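Putative polyketide synthase (Brevibacillus brevis, PDB 6HP2) is a multienzyme probably involved in making the antibiotic bacillaene, represented here by its O-methyltransferase domain with S-adenosyl-L-homocysteine bound. Local coordinates at residues A[295-299]-A[300-304]; A[218-221]-A[222-225]. All coordinates share one frame; numbering follows the deposited sequence.

In the fold
Contacts 1 and 2 are the N-terminal ends of two helices, 299-310 and 221-230, each started by a threonine N-cap. Helix 221-230 leads into strand 233-240, and helix 299-310 follows strand 284-293; these two strands are neighbours in the mixed sheet of the Rossmann-like methyltransferase domain. The contact centres lie about 16 Å apart, and the helices touch where Cys303 O meets Ile225 CG2 at 3.5 Å. Contact 1 is the more peripheral, its centre about 25 Å from that of the chain against about 17 Å for contact 2. Neither belongs to the cofactor pocket: the side chain of Trp224 stays about 13 Å from S-adenosyl-L-homocysteine.

Contact 1 (A[295-299]-A[300-304]); sequences PHLTY and TKRCE
The phenol ring of Tyr299 carries the sulfur of Cys303 on one face, while Arg302 NH2 lies at its edge, near the ring plane. In this sulfur-aromatic contact Cys303 SG stands 3.7 Å from the Tyr299 ring centroid, 28° off the normal and displaced toward the rim, nearest to CE2 and CZ. With CG of Tyr299 anti to the backbone N (chi1 169°), the ring runs beside the first turn, where the residue four positions on can reach it; a small, polarisable cysteine fits that place. Over one face of the Arg302 guanidinium lie Tyr299 CA and Thr298 O, with Pro295 O at its edge.

Thr298 is the N-cap. Its OG1 accepts from Lys301 N at 3.1 Å, satisfying an amide that has no preceding turn to bond to, and CG of Lys301 packs alongside that oxygen. Two helical bonds follow, Arg302 N to Thr298 O and Cys303 N to Tyr299 O, both 2.9 Å. Just ahead of the cap, Leu297 CG meets CB of Lys301 at 3.7 Å, the two side chains crossing at about a right angle.

Arg302, buried at a largely exposed helix start, uses NH1 to bond Ala294 O, just after strand 284-293, and NE to bond Ala229 O. Tyr299 and Cys303 also rest on Ala229, joining helix 299-310 to helix 221-230.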
loop_
_atom_site.group_PDB
_atom_site.type_symbol
_atom_site.label_atom_id
_atom_site.label_comp_id
_atom_site.label_asym_id
_atom_site.label_seq_id
_atom_site.Cartn_x
_atom_site.Cartn_y
_atom_site.Cartn_z
ATOM N N PRO A 295 -18.143 13.877 6.140
ATOM C CA PRO A 295 -18.272 14.671 7.385
ATOM C C PRO A 295 -19.708 14.988 7.757
ATOM O O PRO A 295 -19.997 15.274 8.935
ATOM C CB PRO A 295 -17.479 15.951 7.073
ATOM C CG PRO A 295 -17.609 16.095 5.571
ATOM C CD PRO A 295 -17.645 14.681 5.003
ATOM N N HIS A 296 -20.627 14.932 6.800
ATOM C CA HIS A 296 -22.005 15.305 7.096
ATOM C C HIS A 296 -22.844 14.103 7.488
ATOM O O HIS A 296 -24.022 14.255 7.816
ATOM C CB HIS A 296 -22.644 16.030 5.910
ATOM C CG HIS A 296 -21.972 17.323 5.571
ATOM N ND1 HIS A 296 -21.544 18.217 6.531
ATOM C CD2 HIS A 296 -21.621 17.854 4.375
ATOM C CE1 HIS A 296 -20.969 19.249 5.938
ATOM N NE2 HIS A 296 -21.000 19.053 4.631
ATOM N N LEU A 297 -22.252 12.925 7.508
ATOM C CA LEU A 297 -22.901 11.709 7.961
ATOM C C LEU A 297 -22.633 11.550 9.456
ATOM O O LEU A 297 -21.562 11.923 9.950
ATOM C CB LEU A 297 -22.353 10.525 7.173
ATOM C CG LEU A 297 -23.224 9.372 6.737
ATOM C CD1 LEU A 297 -24.495 9.880 6.052
ATOM C CD2 LEU A 297 -22.464 8.428 5.807
ATOM N N THR A 298 -23.619 11.025 10.187
ATOM C CA THR A 298 -23.360 10.751 11.597
ATOM C C THR A 298 -22.300 9.636 11.750
ATOM O O THR A 298 -22.008 8.858 10.824
ATOM C CB THR A 298 -24.637 10.357 12.336
ATOM O OG1 THR A 298 -25.069 9.055 11.930
ATOM C CG2 THR A 298 -25.791 11.379 12.070
ATOM N N TYR A 299 -21.661 9.603 12.925
ATOM C CA TYR A 299 -20.689 8.546 13.189
ATOM C C TYR A 299 -21.341 7.188 13.019
ATOM O O TYR A 299 -20.787 6.299 12.378
ATOM C CB TYR A 299 -20.117 8.689 14.603
ATOM C CG TYR A 299 -19.309 7.514 15.056
ATOM C CD1 TYR A 299 -17.939 7.427 14.790
ATOM C CD2 TYR A 299 -19.897 6.485 15.769
ATOM C CE1 TYR A 299 -17.207 6.314 15.179
ATOM C CE2 TYR A 299 -19.167 5.383 16.170
ATOM C CZ TYR A 299 -17.827 5.315 15.899
ATOM O OH TYR A 299 -17.082 4.222 16.365
ATOM N N THR A 300 -22.549 7.023 13.584
ATOM C CA THR A 300 -23.222 5.730 13.518
ATOM C C THR A 300 -23.468 5.314 12.073
ATOM O O THR A 300 -23.305 4.145 11.724
ATOM C CB THR A 300 -24.515 5.773 14.318
ATOM O OG1 THR A 300 -24.192 6.180 15.655
ATOM C CG2 THR A 300 -25.180 4.412 14.344
ATOM N N LYS A 301 -23.843 6.260 11.217
ATOM C CA LYS A 301 -24.100 5.942 9.819
ATOM C C LYS A 301 -22.809 5.658 9.072
ATOM O O LYS A 301 -22.769 4.813 8.157
ATOM C CB LYS A 301 -24.851 7.098 9.153
ATOM C CG LYS A 301 -26.362 7.151 9.503
ATOM C CD LYS A 301 -27.100 5.943 8.938
ATOM C CE LYS A 301 -28.599 6.142 8.939
ATOM N NZ LYS A 301 -29.132 6.333 10.312
ATOM N N ARG A 302 -21.734 6.339 9.444
ATOM C CA ARG A 302 -20.441 5.974 8.879
ATOM C C ARG A 302 -20.063 4.549 9.256
ATOM O O ARG A 302 -19.525 3.796 8.417
ATOM C CB ARG A 302 -19.372 6.960 9.323
ATOM C CG ARG A 302 -19.601 8.385 8.769
ATOM C CD ARG A 302 -18.369 9.279 8.865
ATOM N NE ARG A 302 -17.981 9.619 10.214
ATOM C CZ ARG A 302 -18.298 10.755 10.824
ATOM N NH1 ARG A 302 -19.010 11.687 10.199
ATOM N NH2 ARG A 302 -17.893 10.973 12.060
ATOM N N CYS A 303 -20.330 4.159 10.507
ATOM C CA CYS A 303 -20.037 2.784 10.940
ATOM C C CYS A 303 -20.856 1.774 10.162
ATOM O O CYS A 303 -20.335 0.757 9.706
ATOM C CB CYS A 303 -20.321 2.616 12.439
ATOM S SG CYS A 303 -19.037 3.382 13.425
ATOM N N GLU A 304 -22.145 2.055 9.980
ATOM C CA GLU A 304 -23.007 1.115 9.284
ATOM C C GLU A 304 -22.598 1.001 7.833
ATOM O O GLU A 304 -22.592 -0.101 7.268
ATOM C CB GLU A 304 -24.487 1.555 9.411
ATOM C CG GLU A 304 -24.921 1.519 10.865
ATOM C CD GLU A 304 -26.357 1.979 11.061
ATOM O OE1 GLU A 304 -26.950 1.593 12.096
ATOM O OE2 GLU A 304 -26.870 2.718 10.178
#

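Contact 2 (A[218-221]-A[222-225]); sequences IPTV and QEWI
A capping box opens helix 221-230, formed by Thr220 at the N-cap and Glu223 three residues on. Thr220 OG1 accepts from Glu223 N at 3.0 Å, and in return OE1 of Glu223 accepts from Thr220 N, also at 3.0 Å. That second bond meets the carboxylate oxygen on its anti side, 24° out of the plane. Threonine suits the cap because OG1, placed between its own backbone N and carbonyl carbon (chi1 65°), faces the amide of Glu223; glutamate is long enough to reach back to the cap. The helix's own bonds then begin with Trp224 N to Thr220 O at 2.9 Å and continue with Ile225 N to Val221 O.

Trp224 NE1 bonds Tyr201 O on strand 194-203, and its ring meets that of Phe289, fixing the helix against the main sheet. Ile225 turns to helix 299-310, packing on Ala307 and Leu310, while its CD1 lies 3.9 Å from Val221 CG1, the two side chains running side by side. Pro219, a compact ring before the cap, packs over one face of the indole: its CB sits 3.9 Å from the centroid of the five-membered ring of Trp224, 23° off the normal, in a CH-pi contact.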
loop_
_atom_site.group_PDB
_atom_site.type_symbol
_atom_site.label_atom_id
_atom_site.label_comp_id
_atom_site.label_asym_id
_atom_site.label_seq_id
_atom_site.Cartn_x
_atom_site.Cartn_y
_atom_site.Cartn_z
ATOM N N ILE A 218 -2.207 -4.793 13.556
ATOM C CA ILE A 218 -3.214 -4.930 12.509
ATOM C C ILE A 218 -4.586 -4.866 13.149
ATOM O O ILE A 218 -4.919 -5.753 13.910
ATOM C CB ILE A 218 -3.024 -6.223 11.713
ATOM C CG1 ILE A 218 -1.655 -6.216 11.038
ATOM C CG2 ILE A 218 -4.141 -6.452 10.732
ATOM C CD1 ILE A 218 -1.267 -7.577 10.435
ATOM N N PRO A 219 -5.398 -3.858 12.848
ATOM C CA PRO A 219 -6.724 -3.747 13.471
ATOM C C PRO A 219 -7.671 -4.792 12.940
ATOM O O PRO A 219 -7.548 -5.244 11.804
ATOM C CB PRO A 219 -7.202 -2.330 13.058
ATOM C CG PRO A 219 -5.918 -1.609 12.627
ATOM C CD PRO A 219 -5.070 -2.661 12.021
ATOM N N THR A 220 -8.625 -5.179 13.796
ATOM C CA THR A 220 -9.692 -6.053 13.384
ATOM C C THR A 220 -10.659 -5.346 12.439
ATOM O O THR A 220 -10.647 -4.127 12.275
ATOM C CB THR A 220 -10.485 -6.518 14.611
ATOM O OG1 THR A 220 -11.125 -5.369 15.188
ATOM C CG2 THR A 220 -9.568 -7.165 15.664
ATOM N N VAL A 221 -11.595 -6.130 11.900
ATOM C CA VAL A 221 -12.697 -5.559 11.110
ATOM C C VAL A 221 -13.387 -4.447 11.892
ATOM O O VAL A 221 -13.560 -3.338 11.408
ATOM C CB VAL A 221 -13.700 -6.665 10.737
ATOM C CG1 VAL A 221 -14.977 -6.071 10.148
ATOM C CG2 VAL A 221 -13.033 -7.667 9.779
ATOM N N GLN A 222 -13.825 -4.750 13.113
ATOM C CA GLN A 222 -14.573 -3.788 13.880
ATOM C C GLN A 222 -13.742 -2.554 14.188
ATOM O O GLN A 222 -14.266 -1.434 14.189
ATOM C CB GLN A 222 -15.099 -4.453 15.174
ATOM C CG GLN A 222 -16.025 -3.543 15.951
ATOM C CD GLN A 222 -17.317 -3.174 15.170
ATOM O OE1 GLN A 222 -17.843 -3.965 14.379
ATOM N NE2 GLN A 222 -17.809 -1.955 15.392
ATOM N N GLU A 223 -12.453 -2.731 14.472
ATOM C CA GLU A 223 -11.608 -1.585 14.769
ATOM C C GLU A 223 -11.427 -0.703 13.529
ATOM O O GLU A 223 -11.353 0.518 13.645
ATOM C CB GLU A 223 -10.235 -2.049 15.339
ATOM C CG GLU A 223 -10.310 -2.618 16.715
ATOM C CD GLU A 223 -8.973 -3.202 17.206
ATOM O OE1 GLU A 223 -8.184 -3.692 16.374
ATOM O OE2 GLU A 223 -8.730 -3.155 18.419
ATOM N N TRP A 224 -11.350 -1.299 12.334
ATOM C CA TRP A 224 -11.225 -0.507 11.117
ATOM C C TRP A 224 -12.480 0.299 10.845
ATOM O O TRP A 224 -12.414 1.485 10.494
ATOM C CB TRP A 224 -10.944 -1.439 9.927
ATOM C CG TRP A 224 -9.513 -1.674 9.646
ATOM C CD1 TRP A 224 -8.834 -2.836 9.758
ATOM C CD2 TRP A 224 -8.608 -0.744 9.038
ATOM N NE1 TRP A 224 -7.544 -2.683 9.299
ATOM C CE2 TRP A 224 -7.378 -1.402 8.862
ATOM C CE3 TRP A 224 -8.723 0.598 8.653
ATOM C CZ2 TRP A 224 -6.238 -0.772 8.340
ATOM C CZ3 TRP A 224 -7.573 1.229 8.112
ATOM C CH2 TRP A 224 -6.370 0.530 7.954
ATOM N N ILE A 225 -13.638 -0.318 11.060
ATOM C CA ILE A 225 -14.910 0.367 10.910
ATOM C C ILE A 225 -14.943 1.628 11.760
ATOM O O ILE A 225 -15.306 2.723 11.294
ATOM C CB ILE A 225 -16.050 -0.593 11.289
ATOM C CG1 ILE A 225 -16.172 -1.689 10.230
ATOM C CG2 ILE A 225 -17.394 0.205 11.558
ATOM C CD1 ILE A 225 -17.160 -2.826 10.666
#